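Local coordinates for protein putative methyltransferase from antibiotic biosynthesis pathway (Anabaena variabilis ATCC 29413, PDB 3EGE) that probably acts as an S-adenosylmethionine-dependent methyltransferase of the class I, Rossmann-like fold, at residues V59-P64 against P76-F81; G35-D40 against S94-I99. One frame throughout, in Å; residues are numbered along the deposited sequence.

Contact 1. Residues V59-P64 against P76-F81. With EDO (1,2-ethanediol), chain B.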
loop_
_atom_site.group_PDB
_atom_site.type_symbol
_atom_site.label_atom_id
_atom_site.label_comp_id
_atom_site.label_asym_id
_atom_site.label_seq_id
_atom_site.Cartn_x
_atom_site.Cartn_y
_atom_site.Cartn_z
ATOM N N VAL A 59 -17.591 -3.590 4.700
ATOM C CA VAL A 59 -16.630 -3.285 3.633
ATOM C C VAL A 59 -17.084 -3.834 2.278
ATOM O O VAL A 59 -17.418 -5.002 2.176
ATOM C CB VAL A 59 -15.188 -3.836 3.931
ATOM C CG1 VAL A 59 -14.187 -3.348 2.867
ATOM C CG2 VAL A 59 -14.688 -3.409 5.310
ATOM N N TYR A 60 -17.107 -2.969 1.255
ATOM C CA TYR A 60 -17.365 -3.384 -0.125
ATOM C C TYR A 60 -15.976 -3.404 -0.807
ATOM O O TYR A 60 -15.421 -2.353 -1.138
ATOM C CB TYR A 60 -18.344 -2.450 -0.853
ATOM C CG TYR A 60 -19.742 -2.311 -0.253
ATOM C CD1 TYR A 60 -20.336 -3.333 0.508
ATOM C CD2 TYR A 60 -20.514 -1.174 -0.535
ATOM C CE1 TYR A 60 -21.629 -3.199 1.030
ATOM C CE2 TYR A 60 -21.823 -1.031 -0.017
ATOM C CZ TYR A 60 -22.362 -2.049 0.761
ATOM O OH TYR A 60 -23.622 -1.910 1.267
ATOM N N ALA A 61 -15.434 -4.615 -0.975
ATOM C CA ALA A 61 -14.107 -4.849 -1.577
ATOM C C ALA A 61 -14.225 -4.908 -3.086
ATOM O O ALA A 61 -14.975 -5.724 -3.596
ATOM C CB ALA A 61 -13.504 -6.147 -1.062
ATOM N N VAL A 62 -13.485 -4.043 -3.785
ATOM C CA VAL A 62 -13.439 -4.030 -5.261
ATOM C C VAL A 62 -12.000 -4.339 -5.673
ATOM O O VAL A 62 -11.103 -3.627 -5.251
ATOM C CB VAL A 62 -13.921 -2.688 -5.879
ATOM C CG1 VAL A 62 -13.924 -2.763 -7.418
ATOM C CG2 VAL A 62 -15.332 -2.327 -5.323
ATOM N N GLU A 63 -11.821 -5.401 -6.479
ATOM C CA GLU A 63 -10.523 -5.875 -6.969
ATOM C C GLU A 63 -10.670 -6.549 -8.345
ATOM O O GLU A 63 -11.382 -7.528 -8.423
ATOM C CB GLU A 63 -9.967 -6.913 -5.969
ATOM C CG GLU A 63 -8.669 -7.669 -6.414
ATOM C CD GLU A 63 -7.583 -6.710 -6.879
ATOM O OE1 GLU A 63 -7.334 -5.717 -6.166
ATOM O OE2 GLU A 63 -7.010 -6.923 -7.968
ATOM N N PRO A 64 -9.966 -6.077 -9.410
ATOM C CA PRO A 64 -10.115 -6.749 -10.741
ATOM C C PRO A 64 -9.570 -8.192 -10.849
ATOM O O PRO A 64 -10.104 -8.982 -11.645
ATOM C CB PRO A 64 -9.305 -5.836 -11.682
ATOM C CG PRO A 64 -8.268 -5.249 -10.809
ATOM C CD PRO A 64 -9.016 -4.950 -9.520
ATOM N N PRO A 76 -18.324 -12.225 7.097
ATOM C CA PRO A 76 -19.727 -11.783 7.029
ATOM C C PRO A 76 -19.973 -10.304 6.674
ATOM O O PRO A 76 -21.009 -10.009 6.088
ATOM C CB PRO A 76 -20.269 -12.067 8.448
ATOM C CG PRO A 76 -19.327 -12.951 9.061
ATOM C CD PRO A 76 -18.005 -12.752 8.437
ATOM N N GLN A 77 -19.044 -9.425 7.064
ATOM C CA GLN A 77 -19.114 -7.979 6.833
ATOM C C GLN A 77 -18.273 -7.464 5.644
ATOM O O GLN A 77 -18.097 -6.253 5.496
ATOM C CB GLN A 77 -18.791 -7.207 8.137
ATOM C CG GLN A 77 -19.894 -7.269 9.237
ATOM C CD GLN A 77 -19.931 -8.548 10.058
ATOM O OE1 GLN A 77 -18.921 -9.216 10.235
ATOM N NE2 GLN A 77 -21.106 -8.878 10.593
ATOM N N VAL A 78 -17.774 -8.371 4.801
ATOM C CA VAL A 78 -17.038 -8.008 3.591
ATOM C C VAL A 78 -17.832 -8.520 2.377
ATOM O O VAL A 78 -18.215 -9.688 2.353
ATOM C CB VAL A 78 -15.580 -8.562 3.582
ATOM C CG1 VAL A 78 -14.828 -8.123 2.318
ATOM C CG2 VAL A 78 -14.814 -8.078 4.811
ATOM N N GLU A 79 -18.123 -7.631 1.417
ATOM C CA GLU A 79 -18.758 -8.014 0.142
ATOM C C GLU A 79 -17.724 -7.858 -0.968
ATOM O O GLU A 79 -17.155 -6.798 -1.121
ATOM C CB GLU A 79 -20.021 -7.198 -0.169
ATOM C CG GLU A 79 -21.157 -7.322 0.890
ATOM C CD GLU A 79 -21.685 -8.733 1.124
ATOM O OE1 GLU A 79 -21.382 -9.680 0.365
ATOM O OE2 GLU A 79 -22.424 -8.915 2.106
ATOM N N TRP A 80 -17.519 -8.915 -1.752
ATOM C CA TRP A 80 -16.509 -8.916 -2.806
ATOM C C TRP A 80 -17.081 -8.643 -4.208
ATOM O O TRP A 80 -18.030 -9.326 -4.676
ATOM C CB TRP A 80 -15.737 -10.242 -2.812
ATOM C CG TRP A 80 -14.407 -10.045 -3.400
ATOM C CD1 TRP A 80 -14.069 -10.031 -4.742
ATOM C CD2 TRP A 80 -13.216 -9.722 -2.682
ATOM N NE1 TRP A 80 -12.724 -9.787 -4.883
ATOM C CE2 TRP A 80 -12.174 -9.572 -3.644
ATOM C CE3 TRP A 80 -12.916 -9.579 -1.317
ATOM C CZ2 TRP A 80 -10.848 -9.269 -3.282
ATOM C CZ3 TRP A 80 -11.587 -9.262 -0.949
ATOM C CH2 TRP A 80 -10.573 -9.116 -1.935
ATOM N N PHE A 81 -16.483 -7.649 -4.862
ATOM C CA PHE A 81 -16.805 -7.239 -6.228
ATOM C C PHE A 81 -15.543 -7.317 -7.113
ATOM O O PHE A 81 -14.499 -6.738 -6.755
ATOM C CB PHE A 81 -17.312 -5.794 -6.238
ATOM C CG PHE A 81 -18.556 -5.589 -5.434
ATOM C CD1 PHE A 81 -18.480 -5.336 -4.064
ATOM C CD2 PHE A 81 -19.811 -5.674 -6.035
ATOM C CE1 PHE A 81 -19.660 -5.147 -3.286
ATOM C CE2 PHE A 81 -20.994 -5.500 -5.271
ATOM C CZ PHE A 81 -20.908 -5.229 -3.898
HETATM C C1 EDO B . -4.662 -3.701 -7.229
HETATM O O1 EDO B . -6.064 -3.524 -7.413
HETATM C C2 EDO B . -4.381 -3.907 -5.747
HETATM O O2 EDO B . -3.410 -4.945 -5.596
HETATM O O HOH W 1 -11.733 -10.082 -7.891
#
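Val59 to Val62 pair in parallel with Val78 to Phe81, joining the second strand of the class I methyltransferase sheet to the outermost strand on this side. The two, with helix 66-70 between them, form one beta-alpha-beta unit. Five backbone hydrogen bonds zip them together, from Val59 N to Gln77 O at 2.8 Å through to Glu63 N and Phe81 O at 3.0 Å.

The tight part is the face bearing Ala61 and Trp80. Ala61 CB sits over the indole in a CH-pi contact, 3.9 Å from the centroid of the six-membered ring and 27° off its normal, nearer the ring's margin than its centre; its closest ring atom is Trp80 CE3 at 3.5 Å. With CG turned away from the backbone N (chi1 -155°), Trp80 runs alongside Glu63, whose CB meets the ring at CZ2. Val59 and Val78 continue this face, which helix 47-53 covers through Ser49 and Ala53.

The face of Tyr60 and Glu79 is looser, although Val62 there is buried. Tyr60 and Phe81 lie side by side, Tyr60 CB touching Phe81 CE1 at 3.9 Å, while exposed Glu79 at the margin offers Tyr60 CD1 its CB and then turns its carboxylate off from the pair.

Beyond the strand end, Glu63 bends at chi2; OE1 takes the backbone N-H of Gly44 and a hydrogen bond from 1,2-ethanediol O1 at 2.8 Å, while OE2 accepts from Ser65 N. In this family an acidic residue here commonly holds the cofactor's ribose hydroxyls; the diol, probably from the crystallisation liquor, occupies a place consistent with that role. At the same residue's backbone, one water donates to Glu63 O at 2.6 Å and, lying in the indole plane at its edge, accepts from Trp80 NE1 at 3.2 Å.

Contact 2. Residues G35-D40 against S94-I99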
loop_
_atom_site.group_PDB
_atom_site.type_symbol
_atom_site.label_atom_id
_atom_site.label_comp_id
_atom_site.label_asym_id
_atom_site.label_seq_id
_atom_site.Cartn_x
_atom_site.Cartn_y
_atom_site.Cartn_z
ATOM N N GLY A 35 -20.377 0.393 12.499
ATOM C CA GLY A 35 -21.518 0.101 11.627
ATOM C C GLY A 35 -21.572 0.930 10.348
ATOM O O GLY A 35 -22.527 0.829 9.593
ATOM N N SER A 36 -20.569 1.774 10.110
ATOM C CA SER A 36 -20.464 2.525 8.860
ATOM C C SER A 36 -19.993 1.563 7.758
ATOM O O SER A 36 -19.509 0.454 8.044
ATOM C CB SER A 36 -19.507 3.711 9.005
ATOM O OG SER A 36 -19.992 4.623 9.978
ATOM N N VAL A 37 -20.210 1.978 6.509
ATOM C CA VAL A 37 -19.862 1.222 5.319
ATOM C C VAL A 37 -18.737 1.965 4.596
ATOM O O VAL A 37 -18.750 3.204 4.496
ATOM C CB VAL A 37 -21.096 0.975 4.397
ATOM C CG1 VAL A 37 -20.749 0.072 3.175
ATOM C CG2 VAL A 37 -22.200 0.313 5.182
ATOM N N ILE A 38 -17.712 1.196 4.183
ATOM C CA ILE A 38 -16.622 1.703 3.393
ATOM C C ILE A 38 -16.420 0.868 2.126
ATOM O O ILE A 38 -16.737 -0.323 2.100
ATOM C CB ILE A 38 -15.262 1.835 4.211
ATOM C CG1 ILE A 38 -14.692 0.470 4.663
ATOM C CG2 ILE A 38 -15.448 2.790 5.437
ATOM C CD1 ILE A 38 -13.208 0.497 4.942
ATOM N N ALA A 39 -15.898 1.518 1.082
ATOM C CA ALA A 39 -15.491 0.857 -0.146
ATOM C C ALA A 39 -13.971 0.772 -0.055
ATOM O O ALA A 39 -13.322 1.743 0.373
ATOM C CB ALA A 39 -15.910 1.613 -1.354
ATOM N N ASP A 40 -13.427 -0.417 -0.384
ATOM C CA ASP A 40 -11.973 -0.683 -0.446
ATOM C C ASP A 40 -11.700 -0.945 -1.936
ATOM O O ASP A 40 -12.044 -2.027 -2.475
ATOM C CB ASP A 40 -11.595 -1.888 0.435
ATOM C CG ASP A 40 -10.073 -2.167 0.485
ATOM O OD1 ASP A 40 -9.255 -1.421 -0.109
ATOM O OD2 ASP A 40 -9.696 -3.164 1.154
ATOM N N SER A 94 -23.533 5.195 -1.774
ATOM C CA SER A 94 -23.722 3.868 -1.187
ATOM C C SER A 94 -22.746 3.506 -0.056
ATOM O O SER A 94 -22.919 2.455 0.597
ATOM C CB SER A 94 -23.623 2.807 -2.301
ATOM O OG SER A 94 -22.386 2.888 -2.955
ATOM N N VAL A 95 -21.726 4.332 0.162
ATOM C CA VAL A 95 -20.757 4.111 1.231
ATOM C C VAL A 95 -20.506 5.406 1.975
ATOM O O VAL A 95 -20.667 6.503 1.425
ATOM C CB VAL A 95 -19.401 3.493 0.699
ATOM C CG1 VAL A 95 -19.667 2.161 -0.038
ATOM C CG2 VAL A 95 -18.615 4.494 -0.195
ATOM N N ASP A 96 -20.116 5.252 3.238
ATOM C CA ASP A 96 -19.787 6.373 4.143
ATOM C C ASP A 96 -18.349 6.834 3.964
ATOM O O ASP A 96 -18.088 8.007 4.115
ATOM C CB ASP A 96 -20.017 5.968 5.593
ATOM C CG ASP A 96 -21.436 5.607 5.845
ATOM O OD1 ASP A 96 -22.273 6.501 5.632
ATOM O OD2 ASP A 96 -21.729 4.451 6.226
ATOM N N GLY A 97 -17.442 5.901 3.642
ATOM C CA GLY A 97 -16.042 6.188 3.391
ATOM C C GLY A 97 -15.437 5.290 2.314
ATOM O O GLY A 97 -16.016 4.289 1.911
ATOM N N VAL A 98 -14.260 5.687 1.841
ATOM C CA VAL A 98 -13.573 5.002 0.781
ATOM C C VAL A 98 -12.092 4.931 1.118
ATOM O O VAL A 98 -11.514 5.921 1.569
ATOM C CB VAL A 98 -13.747 5.762 -0.570
ATOM C CG1 VAL A 98 -13.011 5.034 -1.719
ATOM C CG2 VAL A 98 -15.239 5.966 -0.922
ATOM N N ILE A 99 -11.490 3.763 0.883
ATOM C CA ILE A 99 -10.054 3.566 1.064
ATOM C C ILE A 99 -9.386 2.899 -0.160
ATOM O O ILE A 99 -10.029 2.170 -0.919
ATOM C CB ILE A 99 -9.723 2.738 2.372
ATOM C CG1 ILE A 99 -10.039 1.236 2.212
ATOM C CG2 ILE A 99 -10.451 3.313 3.587
ATOM C CD1 ILE A 99 -9.543 0.415 3.341
#
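Ile38, Ala39 and Asp40 run parallel to Gly97, Val98 and Ile99, the short strand axes 4.5 Å apart at closest and 26° from parallel, with Ala39 N bonded to Gly97 O at 2.9 Å and Ile99 N to Ala39 O at 2.8 Å. Just before this pairing, Val37 O receives two N-H groups: Gly97 N comes in the carbonyl plane at 3.1 Å, whereas Asp96 N, at 2.8 Å, approaches from above it. The carboxylate of Asp96 returns to the same residue, OD2 accepting Val37 N at 2.9 Å through its anti lone pair in an almost straight bond. A side chain thus does the work of a strand carbonyl, and both backbone polar atoms of Val37 are held.

On the face of Ala39, CG1 of Val95, which precedes the strand, meets Val37 CG1 and Ala39 CB, each 4.0 Å away. The opposite face carries Ile38, whose CB and CG2 lie along the Gly97 carbonyl; its CD1 meets Ile99 CD1. Ile99 places CG1 between its backbone N and carbonyl carbon (chi1 75°), which brings that carbon to 3.6 Å from Asp40 OD1. The buried carboxylate of Asp40 is satisfied at OD2 by Ser49 OG.

These are the first and fourth strands of the 3-2-1-4-5 order of Rossmann-like methyltransferases, adjacent in the middle of that parallel set. Helix 110-120 covers Val95, Ala39 and Val98 through Ile120; on the other side, Leu52 of helix 47-53 packs on Ile38 and Ile99, and strand 58-62 borders 37-41.

The two contacts are strand pairs in the parallel part of one sheet, separated by the pairing of 58-62 with 37-41, their centres about 11 Å apart, and contact 1 is nested within the chain loop that contact 2 closes. Tyr60 N lies 2.8 Å from Ile38 O and Val62 N 2.8 Å from Asp40 O, both probable hydrogen bonds. Tyr60 also packs its ring onto contact 2, CD2 at 3.5 Å from Val95 CG1 and CE2 equally near Val37 CG1. Strand 37-41 leads into a turn with Gly42, Gly44 and Gly47 that resembles the Rossmann-type glycine motif; Glu63 bonds to Gly44 there and to the ethanediol, consistent with a cofactor site at these strand ends.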